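Local coordinates for protein VIN1 (Oscarella pearsei, PDB 6BFI) that probably binds actin filaments and may play a role in cell-cell adhesion, as a vinculin homolog in a sponge, at residues 299-304 with 362-367; 550-553 with 557-560. All coordinates share one frame; numbering follows the deposited sequence.

Contact 1 of 2, residues 299-304 with 362-367; sequences ISEGRR and QEIRKA
Ile364 reaches across to Gly302 with the tip of its longer branch, where CD1 comes to rest 3.7 Å from Gly302 CA. The backbone N of Gly302 is the next atom in line, 4.0 Å from the same methyl, so the closest approach of CD1 is to main chain. Its reach comes from a stretched branch: CG1 sits opposite the carbonyl carbon (chi1 -72°) and chi2 of 179° carries CD1 straight on. With no side chain at Gly302, the helices approach to 6.6 Å between Gly302 CA and Ile364 CA. Glu301 closes one flank of the methyl, its CG lying 4.2 Å from Ile364 CD1 as the two side chains cross at about a right angle. A bend at chi2 (72°) then turns the Glu301 carboxylate toward Arg304, three residues on. There OE1 forms a weak salt bridge with Arg304 NE, 3.4 Å away, while OE2 is hydrogen-bonded to Ser427 OG, which also receives Arg304 NH2. The polar end is thus satisfied away from the apolar contact. Phe275 of helix 268-283 touches both Glu301 and Ile364. Helices 289-306 and 344-375, separated in sequence by helix 312-338, run in roughly the same direction here: an isoleucine methyl is seated on a glycine between two neighbouring helices, in the interior of an all-helical bundle of the vinculin family.

Contact 2 of 2, residues 550-553 with 557-560; sequences DNSE and FVAK
A short helix-loop-helix connection brings Ser552, in the loop, against Phe557 and Val558 in the first turns of the helix that follows. Between helix 524-550 and helix 555-569, Ser552 OG is hydrogen-bonded to the backbone N of Asn554, the i to i+2 pairing of an ST turn. The same hydroxyl lies at the edge of the Phe557 ring, near its plane, with OG 3.7 Å from Phe557 CD2. Ser552 CB also meets this edge, in the plane of the ring and 3.9 Å from Phe557 CD2; CE2 is a little farther, at 4.1 Å from Ser552 CB. The serine therefore borders the rim of the aromatic instead of covering a face. Chi1 of 165° sets CG of Phe557 opposite its backbone N and brings the CD2 edge of the ring to the serine. Val558 meets the other end of the same serine: its CG2 methyl packs on the main chain, 3.7 Å from Ser552 O, and passes 4.3 Å from Ser552 CB. That branch stands beside the valine's backbone N, whereas CG1 takes the position opposite it (chi1 174°). Since no hydrogen bond joins the two segments, the contact rests on van der Waals packing, with Ser552 CA and Val558 CA 7.0 Å apart. Beyond it, Asn551 ND2 bonds to Asp749 OD1 and the backbones of Asn551 and Glu553 bond to Lys750 and Met748, tying the loop to the residues leading into helix 750-760 and to its first residue. Phe557 meanwhile touches Val612, so helix 589-615 borders helix 555-569 beside this turn.

How the contacts relate
Contact 1 comes first along the chain and closes well before contact 2 opens; their centres are 29 Å apart, and their nearest atoms remain about 14 Å from each other. They share no helix. Contact 1 joins two helices distant in sequence, 289-306 and 344-375, whereas contact 2 is local, spanning the turn from helix 524-550 into helix 555-569. Helix 496-519 lies between them in sequence: its Glu498 meets Gln362 and Lys366 of contact 1, and helix 524-550 follows it toward contact 2. Both belong to the same vinculin-family chain, which is mostly helix and has no strand, one contact inside a bundle and the other at a helix connection.

Contact 1 of 2, residues 299-304 with 362-367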
loop_
_atom_site.group_PDB
_atom_site.type_symbol
_atom_site.label_atom_id
_atom_site.label_comp_id
_atom_site.label_asym_id
_atom_site.label_seq_id
_atom_site.Cartn_x
_atom_site.Cartn_y
_atom_site.Cartn_z
ATOM N N ILE A 299 -15.883 19.881 -7.270
ATOM C CA ILE A 299 -16.275 20.210 -8.638
ATOM C C ILE A 299 -15.072 20.119 -9.570
ATOM O O ILE A 299 -15.173 19.604 -10.692
ATOM C CB ILE A 299 -16.929 21.603 -8.683
ATOM C CG1 ILE A 299 -18.213 21.615 -7.847
ATOM C CG2 ILE A 299 -17.220 22.015 -10.117
ATOM C CD1 ILE A 299 -18.884 22.974 -7.775
ATOM N N SER A 300 -13.913 20.610 -9.115
ATOM C CA SER A 300 -12.701 20.513 -9.925
ATOM C C SER A 300 -12.330 19.061 -10.196
ATOM O O SER A 300 -11.887 18.724 -11.301
ATOM C CB SER A 300 -11.545 21.239 -9.239
ATOM O OG SER A 300 -11.620 22.637 -9.453
ATOM N N GLU A 301 -12.494 18.187 -9.200
ATOM C CA GLU A 301 -12.237 16.769 -9.428
ATOM C C GLU A 301 -13.229 16.188 -10.428
ATOM O O GLU A 301 -12.855 15.381 -11.292
ATOM C CB GLU A 301 -12.285 16.005 -8.103
ATOM C CG GLU A 301 -12.281 14.486 -8.235
ATOM C CD GLU A 301 -10.936 13.913 -8.671
ATOM O OE1 GLU A 301 -9.986 14.690 -8.912
ATOM O OE2 GLU A 301 -10.828 12.674 -8.767
ATOM N N GLY A 302 -14.495 16.599 -10.339
ATOM C CA GLY A 302 -15.483 16.133 -11.299
ATOM C C GLY A 302 -15.141 16.520 -12.725
ATOM O O GLY A 302 -15.255 15.705 -13.645
ATOM N N ARG A 303 -14.711 17.768 -12.932
ATOM C CA ARG A 303 -14.343 18.200 -14.277
ATOM C C ARG A 303 -13.050 17.540 -14.743
ATOM O O ARG A 303 -12.902 17.239 -15.936
ATOM C CB ARG A 303 -14.227 19.723 -14.323
ATOM C CG ARG A 303 -15.521 20.433 -13.952
ATOM C CD ARG A 303 -15.387 21.947 -13.971
ATOM N NE ARG A 303 -16.634 22.589 -13.561
ATOM C CZ ARG A 303 -16.793 23.901 -13.410
ATOM N NH1 ARG A 303 -15.780 24.727 -13.638
ATOM N NH2 ARG A 303 -17.967 24.387 -13.031
ATOM N N ARG A 304 -12.113 17.305 -13.819
ATOM C CA ARG A 304 -10.890 16.589 -14.165
ATOM C C ARG A 304 -11.205 15.192 -14.679
ATOM O O ARG A 304 -10.642 14.751 -15.688
ATOM C CB ARG A 304 -9.961 16.512 -12.953
ATOM C CG ARG A 304 -8.568 15.994 -13.273
ATOM C CD ARG A 304 -7.836 15.534 -12.019
ATOM N NE ARG A 304 -8.112 14.135 -11.706
ATOM C CZ ARG A 304 -7.372 13.115 -12.134
ATOM N NH1 ARG A 304 -6.306 13.338 -12.893
ATOM N NH2 ARG A 304 -7.696 11.871 -11.803
ATOM N N GLN A 362 -21.046 9.613 -7.511
ATOM C CA GLN A 362 -21.495 8.376 -8.143
ATOM C C GLN A 362 -21.218 8.389 -9.641
ATOM O O GLN A 362 -20.825 7.365 -10.214
ATOM C CB GLN A 362 -22.982 8.151 -7.873
ATOM C CG GLN A 362 -23.485 6.783 -8.317
ATOM C CD GLN A 362 -22.765 5.641 -7.617
ATOM O OE1 GLN A 362 -22.349 5.765 -6.465
ATOM N NE2 GLN A 362 -22.609 4.523 -8.316
ATOM N N GLU A 363 -21.412 9.538 -10.294
ATOM C CA GLU A 363 -21.134 9.613 -11.725
ATOM C C GLU A 363 -19.638 9.538 -12.008
ATOM O O GLU A 363 -19.237 9.062 -13.077
ATOM C CB GLU A 363 -21.728 10.892 -12.314
ATOM C CG GLU A 363 -22.644 10.664 -13.516
ATOM C CD GLU A 363 -23.897 9.872 -13.169
ATOM O OE1 GLU A 363 -23.819 8.627 -13.076
ATOM O OE2 GLU A 363 -24.964 10.495 -12.987
ATOM N N ILE A 364 -18.803 10.005 -11.078
ATOM C CA ILE A 364 -17.362 9.819 -11.219
ATOM C C ILE A 364 -17.020 8.335 -11.179
ATOM O O ILE A 364 -16.258 7.826 -12.016
ATOM C CB ILE A 364 -16.611 10.605 -10.131
ATOM C CG1 ILE A 364 -16.674 12.105 -10.426
ATOM C CG2 ILE A 364 -15.171 10.135 -10.024
ATOM C CD1 ILE A 364 -15.968 12.958 -9.394
ATOM N N ARG A 365 -17.596 7.611 -10.213
ATOM C CA ARG A 365 -17.400 6.165 -10.174
ATOM C C ARG A 365 -17.886 5.505 -11.460
ATOM O O ARG A 365 -17.235 4.589 -11.983
ATOM C CB ARG A 365 -18.112 5.570 -8.960
ATOM C CG ARG A 365 -17.455 5.914 -7.639
ATOM C CD ARG A 365 -17.845 4.926 -6.558
ATOM N NE ARG A 365 -19.224 5.109 -6.121
ATOM C CZ ARG A 365 -19.584 5.886 -5.104
ATOM N NH1 ARG A 365 -18.662 6.552 -4.421
ATOM N NH2 ARG A 365 -20.862 5.997 -4.770
ATOM N N LYS A 366 -19.022 5.963 -11.992
ATOM C CA LYS A 366 -19.539 5.389 -13.231
ATOM C C LYS A 366 -18.600 5.667 -14.400
ATOM O O LYS A 366 -18.419 4.811 -15.275
ATOM C CB LYS A 366 -20.940 5.934 -13.515
ATOM C CG LYS A 366 -21.705 5.158 -14.579
ATOM C CD LYS A 366 -23.206 5.409 -14.472
ATOM C CE LYS A 366 -24.001 4.369 -15.252
ATOM N NZ LYS A 366 -25.465 4.445 -14.972
ATOM N N ALA A 367 -17.987 6.851 -14.427
ATOM C CA ALA A 367 -17.059 7.176 -15.505
ATOM C C ALA A 367 -15.814 6.301 -15.437
ATOM O O ALA A 367 -15.334 5.817 -16.471
ATOM C CB ALA A 367 -16.683 8.655 -15.450
#

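Contact 2 of 2, residues 550-553 with 557-560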
loop_
_atom_site.group_PDB
_atom_site.type_symbol
_atom_site.label_atom_id
_atom_site.label_comp_id
_atom_site.label_asym_id
_atom_site.label_seq_id
_atom_site.Cartn_x
_atom_site.Cartn_y
_atom_site.Cartn_z
ATOM N N ASP A 550 -14.575 -13.271 -4.694
ATOM C CA ASP A 550 -13.405 -13.548 -3.865
ATOM C C ASP A 550 -13.288 -12.576 -2.699
ATOM O O ASP A 550 -12.854 -12.967 -1.610
ATOM C CB ASP A 550 -12.136 -13.490 -4.715
ATOM C CG ASP A 550 -12.025 -14.650 -5.676
ATOM O OD1 ASP A 550 -13.021 -15.394 -5.835
ATOM O OD2 ASP A 550 -10.944 -14.816 -6.277
ATOM N N ASN A 551 -13.675 -11.318 -2.903
ATOM C CA ASN A 551 -13.509 -10.282 -1.893
ATOM C C ASN A 551 -14.514 -10.386 -0.751
ATOM O O ASN A 551 -14.390 -9.643 0.229
ATOM C CB ASN A 551 -13.612 -8.903 -2.555
ATOM C CG ASN A 551 -13.231 -7.773 -1.620
ATOM O OD1 ASN A 551 -12.068 -7.631 -1.240
ATOM N ND2 ASN A 551 -14.213 -6.959 -1.243
ATOM N N SER A 552 -15.489 -11.284 -0.835
ATOM C CA SER A 552 -16.522 -11.411 0.183
ATOM C C SER A 552 -16.365 -12.721 0.942
ATOM O O SER A 552 -16.074 -13.764 0.349
ATOM C CB SER A 552 -17.919 -11.343 -0.440
ATOM O OG SER A 552 -18.921 -11.529 0.545
ATOM N N GLU A 553 -16.558 -12.657 2.259
ATOM C CA GLU A 553 -16.599 -13.840 3.106
ATOM C C GLU A 553 -18.024 -14.281 3.411
ATOM O O GLU A 553 -18.230 -15.106 4.305
ATOM C CB GLU A 553 -15.835 -13.591 4.408
ATOM C CG GLU A 553 -14.376 -13.214 4.203
ATOM C CD GLU A 553 -13.457 -13.826 5.245
ATOM O OE1 GLU A 553 -13.965 -14.323 6.272
ATOM O OE2 GLU A 553 -12.227 -13.815 5.031
ATOM N N PHE A 557 -23.917 -15.173 -0.522
ATOM C CA PHE A 557 -23.737 -14.261 -1.647
ATOM C C PHE A 557 -22.730 -14.812 -2.651
ATOM O O PHE A 557 -22.913 -14.662 -3.865
ATOM C CB PHE A 557 -23.307 -12.885 -1.137
ATOM C CG PHE A 557 -22.749 -11.988 -2.203
ATOM C CD1 PHE A 557 -23.557 -11.511 -3.222
ATOM C CD2 PHE A 557 -21.416 -11.611 -2.182
ATOM C CE1 PHE A 557 -23.041 -10.684 -4.207
ATOM C CE2 PHE A 557 -20.896 -10.782 -3.160
ATOM C CZ PHE A 557 -21.710 -10.318 -4.173
ATOM N N VAL A 558 -21.669 -15.459 -2.165
ATOM C CA VAL A 558 -20.694 -16.069 -3.066
ATOM C C VAL A 558 -21.333 -17.210 -3.847
ATOM O O VAL A 558 -21.023 -17.427 -5.025
ATOM C CB VAL A 558 -19.456 -16.541 -2.276
ATOM C CG1 VAL A 558 -18.495 -17.304 -3.179
ATOM C CG2 VAL A 558 -18.748 -15.356 -1.638
ATOM N N ALA A 559 -22.243 -17.948 -3.210
ATOM C CA ALA A 559 -22.924 -19.041 -3.897
ATOM C C ALA A 559 -23.864 -18.514 -4.974
ATOM O O ALA A 559 -23.870 -19.013 -6.107
ATOM C CB ALA A 559 -23.681 -19.903 -2.888
ATOM N N LYS A 560 -24.672 -17.502 -4.639
ATOM C CA LYS A 560 -25.580 -16.920 -5.626
ATOM C C LYS A 560 -24.807 -16.330 -6.800
ATOM O O LYS A 560 -25.142 -16.571 -7.967
ATOM C CB LYS A 560 -26.455 -15.851 -4.969
ATOM C CG LYS A 560 -27.444 -16.381 -3.943
ATOM C CD LYS A 560 -28.162 -15.235 -3.239
ATOM C CE LYS A 560 -29.226 -15.744 -2.277
ATOM N NZ LYS A 560 -29.872 -14.633 -1.519
#